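Side-chain contacts in esterase (PDB 4W9R), which is of unknown function but belongs to the putative esterase family of the alpha/beta-hydrolase clan, and so may hydrolyse ester bonds: residues V145-V150 with Q223-A228; Y173-A178 with I190-A195; G327-A332 with T358-T363. One frame throughout, in Å; residues are numbered along the deposited sequence.

Overall arrangement
Interactions 1 and 2 belong to the sheet-and-helix domain, whose strand order 1-2-4-3-5-6-7-8 is that of the alpha/beta-hydrolase fold. Their centres lie about 10 Å apart. Strands 143-149 and 171-180 are neighbours in the sheet, and Ser-146 N lies 2.7 Å from Tyr-174 O, a probable hydrogen bond. Interaction 1 packs helix 217-232 on the sheet, and interaction 2 packs helix 183-196 on it. The chain forms interaction 2 between the two halves of interaction 1. Interaction 3 joins helices near the end of the modelled chain. Its centre is about 60 Å from that of interaction 1 and about 65 Å from that of interaction 2, on the opposite side of the chain's centre.

Interaction 1 (V145-V150 with Q223-A228); sequences VSLNPV and QGIAQA
Val-145 and Leu-147 of strand 143-149 reach across to Gly-224, Ile-225 and Ala-228 of helix 217-232. This is helix-on-sheet packing in the alpha/beta-hydrolase fold. The strand and helix segments run nearly antiparallel, at 161°, with their axes 9.2 Å apart at closest approach. The contact is buried and wholly apolar.

Gln-223 opens the helix segment, but the end of its side chain leads away from the strand, to the second subunit. There Gln-223 OE1 is hydrogen-bonded to NE2 of Gln-227 of that subunit. Gly-224 follows, and here the strand meets bare backbone. With no side chain on Gly-224, Leu-147 CD2 lies directly against its backbone, 3.9 Å from Gly-224 CA. Ile-225 takes the other branch of the same leucine. Ile-225 CG1 is 3.5 Å from Leu-147 CD1, and the two side chains cross at about a right angle. The Leu-147 fork thus straddles two successive helix residues. Its CG stands anti to the carbonyl carbon (chi1 -56°), and both methyls extend to the helix. Ile-225 also packs on Leu-46, Val-50 and Met-53 of helix 43-59, linking a second helix to this layer.

Ala-226 takes no part in the contact; its carbonyl O accepts from Tyr-57 OH. Gln-227 sits beside strand 205-213, and its OE1 is hydrogen-bonded to Tyr-174 OH. Ala-228 returns to the strand one turn after Gly-224. Its methyl faces the valine fork: Ala-228 CB is 3.8 Å from Val-145 CG2 and 4.0 Å from Val-145 CG1.

Interaction 2 (Y173-A178 with I190-A195); sequences YYMATA and IQFERA
Met-175, built as selenomethionine, reaches from strand 171-180 to the ring of Phe-192 on helix 183-196. This is a Met-aromatic contact within a beta-alpha-beta unit. The selenium approaches the edge of the ring: Met-175 SE lies 5.4 Å from the Phe-192 centroid, 90° off the ring normal. The closest ring atom is Phe-192 CD2, 4.2 Å from Met-175 SE. All three torsions of the side chain are near 180° (chi1 170°), and this extended shape carries the selenium far out from the sheet toward the helix.

Plain apolar packing adds to this. The selenium also touches the aliphatic part of Glu-193, with Met-175 SE 4.2 Å from Glu-193 CG. The heavy atom thus sits against two successive helix residues, a ring edge on one and a methylene on the other.

Polar groups add further contacts. The hydroxyl of Tyr-173 also comes to the Phe-192 ring edge, near the ring plane, with Tyr-173 OH 4.4 Å from Phe-192 CE2. That hydroxyl is satisfied by a hydrogen bond to Asn-130 OD1. The carboxylate of Glu-193 has partners beyond the strand: OE2 forms a salt bridge with Arg-197, and OE1 is hydrogen-bonded to Tyr-207 OH. A salt bridge and a hydrogen bond thus satisfy the buried carboxylate.

The strand and helix segments run at 150° to each other, with axes 10.5 Å apart at closest approach. On this face of the sheet, Phe-192 also meets the ring of Phe-127 edge-to-face. Tyr-174 points to the other face and packs on Ala-228 of helix 217-232. Helix 183-196 connects strand 171-180 to the neighbouring strand 205-213.

Interaction 3 (G327-A332 with T358-T363); sequences GDDKKA and THLQAT
Leu-360 of helix 350-362 packs its two methyls against Ala-332 and Asp-329 at the start of helix 329-339. Helices 314-325 and 329-339 are joined by a short turn, and helix 350-362 packs on the second of them.

The enclosed part of the contact is around one methyl. Leu-360 CD1 is 4.0 Å from Ala-332 CB, and both residues are buried. With chi1 at -73°, CG of Leu-360 lies beside the backbone N, and the fork is directed to helix 329-339. Leu-333 and Tyr-336 of that helix and Glu-324 of helix 314-325 also touch Leu-360.

The other methyl meets the solvent side. Leu-360 CD2 lies 3.9 Å from OD1 of Asp-329, an exposed residue, and about as far from its CB and CG; the two side chains cross obliquely. In the turn, Gly-327 closes the preceding helix with a Schellman motif, and Asp-328 is the N-cap of the next. Lys-331 N donates to Asp-328 OD1 at 3.1 Å, nearly straight at 171° but from above the carboxylate plane.

Replacing Leu-360 by an alanine is likely to open a gap beside Ala-332, Leu-333 and Tyr-336, and to take away the apolar link between the helices.

The segments meet through methyls and the side chain of an exposed aspartate, consistent with a mainly hydrophobic contact; Asp-329, Lys-330 and Lys-331 are exposed.

Interaction 1 (V145-V150 with Q223-A228)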
loop_
_atom_site.group_PDB
_atom_site.type_symbol
_atom_site.label_atom_id
_atom_site.label_comp_id
_atom_site.label_asym_id
_atom_site.label_seq_id
_atom_site.Cartn_x
_atom_site.Cartn_y
_atom_site.Cartn_z
ATOM N N VAL B 145 -10.089 -11.278 -3.922
ATOM C CA VAL B 145 -8.854 -11.072 -3.181
ATOM C C VAL B 145 -9.061 -11.405 -1.710
ATOM O O VAL B 145 -9.766 -10.692 -0.994
ATOM C CB VAL B 145 -8.346 -9.626 -3.319
ATOM C CG1 VAL B 145 -7.044 -9.448 -2.561
ATOM C CG2 VAL B 145 -8.163 -9.269 -4.787
ATOM N N SER B 146 -8.438 -12.490 -1.265
ATOM C CA SER B 146 -8.571 -12.945 0.112
ATOM C C SER B 146 -7.287 -12.670 0.886
ATOM O O SER B 146 -6.261 -13.307 0.649
ATOM C CB SER B 146 -8.914 -14.436 0.145
ATOM O OG SER B 146 -9.079 -14.899 1.472
ATOM N N LEU B 147 -7.351 -11.727 1.820
ATOM C CA LEU B 147 -6.164 -11.292 2.548
ATOM C C LEU B 147 -6.176 -11.785 3.987
ATOM O O LEU B 147 -7.050 -11.414 4.762
ATOM C CB LEU B 147 -6.062 -9.770 2.522
ATOM C CG LEU B 147 -6.056 -9.139 1.131
ATOM C CD1 LEU B 147 -6.140 -7.630 1.246
ATOM C CD2 LEU B 147 -4.813 -9.557 0.361
ATOM N N ASN B 148 -5.193 -12.608 4.338
ATOM C CA ASN B 148 -5.118 -13.211 5.666
ATOM C C ASN B 148 -6.440 -13.852 6.089
ATOM O O ASN B 148 -7.027 -13.464 7.095
ATOM C CB ASN B 148 -4.694 -12.163 6.701
ATOM C CG ASN B 148 -4.474 -12.760 8.079
ATOM O OD1 ASN B 148 -3.825 -13.795 8.223
ATOM N ND2 ASN B 148 -5.044 -12.124 9.095
ATOM N N PRO B 149 -6.927 -14.829 5.312
ATOM C CA PRO B 149 -8.222 -15.400 5.682
ATOM C C PRO B 149 -8.127 -16.291 6.911
ATOM O O PRO B 149 -7.081 -16.898 7.142
ATOM C CB PRO B 149 -8.602 -16.220 4.450
ATOM C CG PRO B 149 -7.288 -16.656 3.897
ATOM C CD PRO B 149 -6.339 -15.508 4.143
ATOM N N VAL B 150 -9.200 -16.359 7.692
ATOM C CA VAL B 150 -9.306 -17.391 8.708
ATOM C C VAL B 150 -10.077 -18.529 8.065
ATOM O O VAL B 150 -11.284 -18.423 7.857
ATOM C CB VAL B 150 -10.040 -16.891 9.964
ATOM C CG1 VAL B 150 -10.084 -17.978 11.026
ATOM C CG2 VAL B 150 -9.379 -15.627 10.501
ATOM N N GLN B 223 0.473 -5.061 1.188
ATOM C CA GLN B 223 1.240 -5.522 0.040
ATOM C C GLN B 223 0.398 -6.446 -0.833
ATOM O O GLN B 223 0.601 -6.525 -2.043
ATOM C CB GLN B 223 2.514 -6.231 0.497
ATOM C CG GLN B 223 3.455 -5.343 1.297
ATOM C CD GLN B 223 4.693 -6.079 1.764
ATOM O OE1 GLN B 223 5.473 -6.582 0.955
ATOM N NE2 GLN B 223 4.878 -6.151 3.077
ATOM N N GLY B 224 -0.553 -7.135 -0.209
ATOM C CA GLY B 224 -1.454 -8.017 -0.927
ATOM C C GLY B 224 -2.345 -7.255 -1.887
ATOM O O GLY B 224 -2.546 -7.675 -3.026
ATOM N N ILE B 225 -2.879 -6.129 -1.422
ATOM C CA ILE B 225 -3.711 -5.270 -2.256
ATOM C C ILE B 225 -2.919 -4.731 -3.439
ATOM O O ILE B 225 -3.395 -4.737 -4.574
ATOM C CB ILE B 225 -4.284 -4.087 -1.456
ATOM C CG1 ILE B 225 -5.109 -4.595 -0.274
ATOM C CG2 ILE B 225 -5.129 -3.191 -2.348
ATOM C CD1 ILE B 225 -5.634 -3.497 0.620
ATOM N N ALA B 226 -1.701 -4.272 -3.163
ATOM C CA ALA B 226 -0.836 -3.710 -4.194
ATOM C C ALA B 226 -0.535 -4.732 -5.285
ATOM O O ALA B 226 -0.618 -4.427 -6.474
ATOM C CB ALA B 226 0.455 -3.200 -3.576
ATOM N N GLN B 227 -0.196 -5.950 -4.872
ATOM C CA GLN B 227 0.111 -7.018 -5.812
ATOM C C GLN B 227 -1.118 -7.454 -6.602
ATOM O O GLN B 227 -1.053 -7.618 -7.820
ATOM C CB GLN B 227 0.710 -8.220 -5.079
ATOM C CG GLN B 227 2.107 -7.980 -4.535
ATOM C CD GLN B 227 2.713 -9.222 -3.915
ATOM O OE1 GLN B 227 2.113 -10.299 -3.937
ATOM N NE2 GLN B 227 3.910 -9.080 -3.361
ATOM N N ALA B 228 -2.235 -7.638 -5.902
ATOM C CA ALA B 228 -3.461 -8.132 -6.524
ATOM C C ALA B 228 -3.953 -7.193 -7.619
ATOM O O ALA B 228 -4.262 -7.629 -8.727
ATOM C CB ALA B 228 -4.541 -8.335 -5.475
#

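Interaction 2 (Y173-A178 with I190-A195)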
loop_
_atom_site.group_PDB
_atom_site.type_symbol
_atom_site.label_atom_id
_atom_site.label_comp_id
_atom_site.label_asym_id
_atom_site.label_seq_id
_atom_site.Cartn_x
_atom_site.Cartn_y
_atom_site.Cartn_z
ATOM N N TYR B 173 -8.063 -14.941 -8.916
ATOM C CA TYR B 173 -8.071 -15.247 -7.492
ATOM C C TYR B 173 -6.717 -14.965 -6.854
ATOM O O TYR B 173 -5.685 -15.433 -7.334
ATOM C CB TYR B 173 -8.467 -16.704 -7.252
ATOM C CG TYR B 173 -8.527 -17.074 -5.788
ATOM C CD1 TYR B 173 -9.634 -16.748 -5.015
ATOM C CD2 TYR B 173 -7.475 -17.743 -5.174
ATOM C CE1 TYR B 173 -9.693 -17.078 -3.676
ATOM C CE2 TYR B 173 -7.526 -18.079 -3.834
ATOM C CZ TYR B 173 -8.637 -17.744 -3.090
ATOM O OH TYR B 173 -8.691 -18.077 -1.756
ATOM N N TYR B 174 -6.734 -14.203 -5.766
ATOM C CA TYR B 174 -5.515 -13.869 -5.041
ATOM C C TYR B 174 -5.683 -14.111 -3.548
ATOM O O TYR B 174 -6.577 -13.548 -2.917
ATOM C CB TYR B 174 -5.119 -12.413 -5.294
ATOM C CG TYR B 174 -3.840 -11.991 -4.602
ATOM C CD1 TYR B 174 -3.862 -11.435 -3.329
ATOM C CD2 TYR B 174 -2.612 -12.145 -5.224
ATOM C CE1 TYR B 174 -2.695 -11.049 -2.695
ATOM C CE2 TYR B 174 -1.440 -11.760 -4.599
ATOM C CZ TYR B 174 -1.486 -11.213 -3.337
ATOM O OH TYR B 174 -0.318 -10.832 -2.717
HETATM N N MSE B 175 -4.815 -14.944 -2.984
HETATM C CA MSE B 175 -4.825 -15.188 -1.548
HETATM C C MSE B 175 -3.454 -14.914 -0.939
HETATM O O MSE B 175 -2.431 -15.339 -1.474
HETATM C CB MSE B 175 -5.258 -16.621 -1.245
HETATM C CG MSE B 175 -5.074 -17.022 0.211
HETATM SE SE MSE B 175 -5.671 -18.840 0.568
HETATM C CE MSE B 175 -4.991 -19.034 2.385
ATOM N N ALA B 176 -3.443 -14.199 0.180
ATOM C CA ALA B 176 -2.199 -13.886 0.870
ATOM C C ALA B 176 -2.303 -14.189 2.360
ATOM O O ALA B 176 -3.366 -14.033 2.962
ATOM C CB ALA B 176 -1.822 -12.428 0.651
ATOM N N THR B 177 -1.195 -14.626 2.949
ATOM C CA THR B 177 -1.142 -14.876 4.384
ATOM C C THR B 177 0.236 -14.527 4.947
ATOM O O THR B 177 1.217 -14.440 4.207
ATOM C CB THR B 177 -1.483 -16.344 4.715
ATOM O OG1 THR B 177 -1.449 -16.536 6.135
ATOM C CG2 THR B 177 -0.494 -17.287 4.051
ATOM N N ALA B 178 0.296 -14.314 6.257
ATOM C CA ALA B 178 1.537 -13.960 6.936
ATOM C C ALA B 178 1.645 -14.745 8.234
ATOM O O ALA B 178 0.642 -14.972 8.900
ATOM C CB ALA B 178 1.597 -12.467 7.203
ATOM N N ILE B 190 -2.497 -22.234 5.242
ATOM C CA ILE B 190 -1.647 -23.053 4.385
ATOM C C ILE B 190 -2.288 -24.410 4.101
ATOM O O ILE B 190 -2.292 -24.873 2.960
ATOM C CB ILE B 190 -0.253 -23.260 5.010
ATOM C CG1 ILE B 190 0.605 -22.012 4.798
ATOM C CG2 ILE B 190 0.443 -24.470 4.406
ATOM C CD1 ILE B 190 2.061 -22.220 5.124
ATOM N N GLN B 191 -2.834 -25.036 5.140
ATOM C CA GLN B 191 -3.521 -26.315 4.991
ATOM C C GLN B 191 -4.680 -26.199 4.006
ATOM O O GLN B 191 -4.883 -27.076 3.164
ATOM C CB GLN B 191 -4.034 -26.816 6.342
ATOM C CG GLN B 191 -2.945 -27.137 7.349
ATOM C CD GLN B 191 -3.508 -27.518 8.705
ATOM O OE1 GLN B 191 -4.566 -28.142 8.798
ATOM N NE2 GLN B 191 -2.807 -27.135 9.767
ATOM N N PHE B 192 -5.433 -25.108 4.118
ATOM C CA PHE B 192 -6.558 -24.854 3.225
ATOM C C PHE B 192 -6.083 -24.650 1.792
ATOM O O PHE B 192 -6.660 -25.203 0.854
ATOM C CB PHE B 192 -7.353 -23.634 3.698
ATOM C CG PHE B 192 -8.359 -23.136 2.697
ATOM C CD1 PHE B 192 -9.579 -23.775 2.543
ATOM C CD2 PHE B 192 -8.085 -22.024 1.914
ATOM C CE1 PHE B 192 -10.505 -23.318 1.622
ATOM C CE2 PHE B 192 -9.009 -21.563 0.990
ATOM C CZ PHE B 192 -10.221 -22.210 0.846
ATOM N N GLU B 193 -5.028 -23.856 1.631
ATOM C CA GLU B 193 -4.503 -23.535 0.309
ATOM C C GLU B 193 -3.967 -24.780 -0.393
ATOM O O GLU B 193 -4.177 -24.962 -1.592
ATOM C CB GLU B 193 -3.408 -22.470 0.414
ATOM C CG GLU B 193 -3.046 -21.800 -0.906
ATOM C CD GLU B 193 -2.035 -22.590 -1.719
ATOM O OE1 GLU B 193 -1.984 -22.400 -2.953
ATOM O OE2 GLU B 193 -1.287 -23.392 -1.123
ATOM N N ARG B 194 -3.280 -25.633 0.361
ATOM C CA ARG B 194 -2.732 -26.870 -0.183
ATOM C C ARG B 194 -3.840 -27.773 -0.723
ATOM O O ARG B 194 -3.684 -28.407 -1.766
ATOM C CB ARG B 194 -1.917 -27.612 0.880
ATOM C CG ARG B 194 -1.379 -28.959 0.422
ATOM C CD ARG B 194 -0.514 -29.622 1.488
ATOM N NE ARG B 194 0.766 -28.942 1.667
ATOM C CZ ARG B 194 1.052 -28.136 2.684
ATOM N NH1 ARG B 194 0.148 -27.906 3.627
ATOM N NH2 ARG B 194 2.245 -27.562 2.762
ATOM N N ALA B 195 -4.962 -27.815 -0.012
ATOM C CA ALA B 195 -6.098 -28.636 -0.419
ATOM C C ALA B 195 -6.813 -28.033 -1.622
ATOM O O ALA B 195 -7.445 -28.746 -2.404
ATOM C CB ALA B 195 -7.069 -28.809 0.742
#

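Interaction 3 (G327-A332 with T358-T363)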
loop_
_atom_site.group_PDB
_atom_site.type_symbol
_atom_site.label_atom_id
_atom_site.label_comp_id
_atom_site.label_asym_id
_atom_site.label_seq_id
_atom_site.Cartn_x
_atom_site.Cartn_y
_atom_site.Cartn_z
ATOM N N GLY B 327 3.194 0.659 -53.931
ATOM C CA GLY B 327 3.493 1.148 -55.264
ATOM C C GLY B 327 2.456 2.050 -55.903
ATOM O O GLY B 327 2.546 2.345 -57.095
ATOM N N ASP B 328 1.475 2.502 -55.131
ATOM C CA ASP B 328 0.491 3.420 -55.683
ATOM C C ASP B 328 0.814 4.837 -55.226
ATOM O O ASP B 328 0.580 5.200 -54.075
ATOM C CB ASP B 328 -0.917 3.016 -55.238
ATOM C CG ASP B 328 -2.011 3.700 -56.037
ATOM O OD1 ASP B 328 -1.759 4.776 -56.619
ATOM O OD2 ASP B 328 -3.135 3.156 -56.075
ATOM N N ASP B 329 1.334 5.639 -56.148
ATOM C CA ASP B 329 1.645 7.036 -55.870
ATOM C C ASP B 329 0.412 7.917 -56.007
ATOM O O ASP B 329 0.279 8.931 -55.322
ATOM C CB ASP B 329 2.764 7.525 -56.790
ATOM C CG ASP B 329 4.070 6.787 -56.558
ATOM O OD1 ASP B 329 4.264 6.256 -55.443
ATOM O OD2 ASP B 329 4.904 6.739 -57.487
ATOM N N LYS B 330 -0.484 7.518 -56.905
ATOM C CA LYS B 330 -1.692 8.280 -57.196
ATOM C C LYS B 330 -2.565 8.435 -55.955
ATOM O O LYS B 330 -2.956 9.546 -55.597
ATOM C CB LYS B 330 -2.485 7.607 -58.320
ATOM C CG LYS B 330 -3.734 8.360 -58.748
ATOM C CD LYS B 330 -4.498 7.591 -59.817
ATOM C CE LYS B 330 -5.737 8.345 -60.269
ATOM N NZ LYS B 330 -5.393 9.658 -60.881
ATOM N N LYS B 331 -2.861 7.318 -55.297
ATOM C CA LYS B 331 -3.670 7.343 -54.085
ATOM C C LYS B 331 -2.895 7.948 -52.919
ATOM O O LYS B 331 -3.475 8.599 -52.051
ATOM C CB LYS B 331 -4.151 5.935 -53.724
ATOM C CG LYS B 331 -5.164 5.363 -54.702
ATOM C CD LYS B 331 -5.742 4.046 -54.208
ATOM C CE LYS B 331 -6.764 3.498 -55.193
ATOM N NZ LYS B 331 -7.395 2.240 -54.707
ATOM N N ALA B 332 -1.582 7.733 -52.907
ATOM C CA ALA B 332 -0.727 8.267 -51.854
ATOM C C ALA B 332 -0.751 9.791 -51.850
ATOM O O ALA B 332 -0.884 10.416 -50.797
ATOM C CB ALA B 332 0.697 7.760 -52.014
ATOM N N THR B 358 5.704 16.923 -52.143
ATOM C CA THR B 358 6.662 17.491 -53.084
ATOM C C THR B 358 7.416 16.394 -53.827
ATOM O O THR B 358 7.638 16.487 -55.034
ATOM C CB THR B 358 7.672 18.416 -52.371
ATOM O OG1 THR B 358 6.968 19.453 -51.677
ATOM C CG2 THR B 358 8.628 19.044 -53.374
ATOM N N HIS B 359 7.797 15.348 -53.099
ATOM C CA HIS B 359 8.538 14.237 -53.684
ATOM C C HIS B 359 7.681 13.444 -54.669
ATOM O O HIS B 359 8.190 12.914 -55.658
ATOM C CB HIS B 359 9.063 13.311 -52.586
ATOM C CG HIS B 359 9.902 12.182 -53.098
ATOM N ND1 HIS B 359 9.363 10.982 -53.509
ATOM C CD2 HIS B 359 11.241 12.070 -53.264
ATOM C CE1 HIS B 359 10.335 10.179 -53.908
ATOM N NE2 HIS B 359 11.484 10.816 -53.769
ATOM N N LEU B 360 6.383 13.368 -54.397
ATOM C CA LEU B 360 5.461 12.634 -55.259
ATOM C C LEU B 360 5.107 13.422 -56.518
ATOM O O LEU B 360 4.861 12.840 -57.574
ATOM C CB LEU B 360 4.186 12.272 -54.493
ATOM C CG LEU B 360 4.308 11.156 -53.454
ATOM C CD1 LEU B 360 3.006 10.992 -52.688
ATOM C CD2 LEU B 360 4.707 9.848 -54.119
ATOM N N GLN B 361 5.084 14.746 -56.402
ATOM C CA GLN B 361 4.754 15.603 -57.536
ATOM C C GLN B 361 5.979 15.870 -58.405
ATOM O O GLN B 361 5.864 16.400 -59.511
ATOM C CB GLN B 361 4.145 16.921 -57.053
ATOM C CG GLN B 361 2.707 16.790 -56.577
ATOM C CD GLN B 361 2.137 18.098 -56.064
ATOM O OE1 GLN B 361 2.874 18.981 -55.625
ATOM N NE2 GLN B 361 0.816 18.227 -56.121
ATOM N N ALA B 362 7.150 15.499 -57.898
ATOM C CA ALA B 362 8.387 15.631 -58.657
ATOM C C ALA B 362 8.502 14.510 -59.684
ATOM O O ALA B 362 9.078 14.692 -60.757
ATOM C CB ALA B 362 9.588 15.626 -57.723
ATOM N N THR B 363 7.943 13.352 -59.347
ATOM C CA THR B 363 7.996 12.185 -60.221
ATOM C C THR B 363 6.674 11.976 -60.955
ATOM O O THR B 363 5.826 12.869 -60.997
ATOM C CB THR B 363 8.340 10.907 -59.430
ATOM O OG1 THR B 363 7.286 10.616 -58.502
ATOM C CG2 THR B 363 9.644 11.085 -58.669
#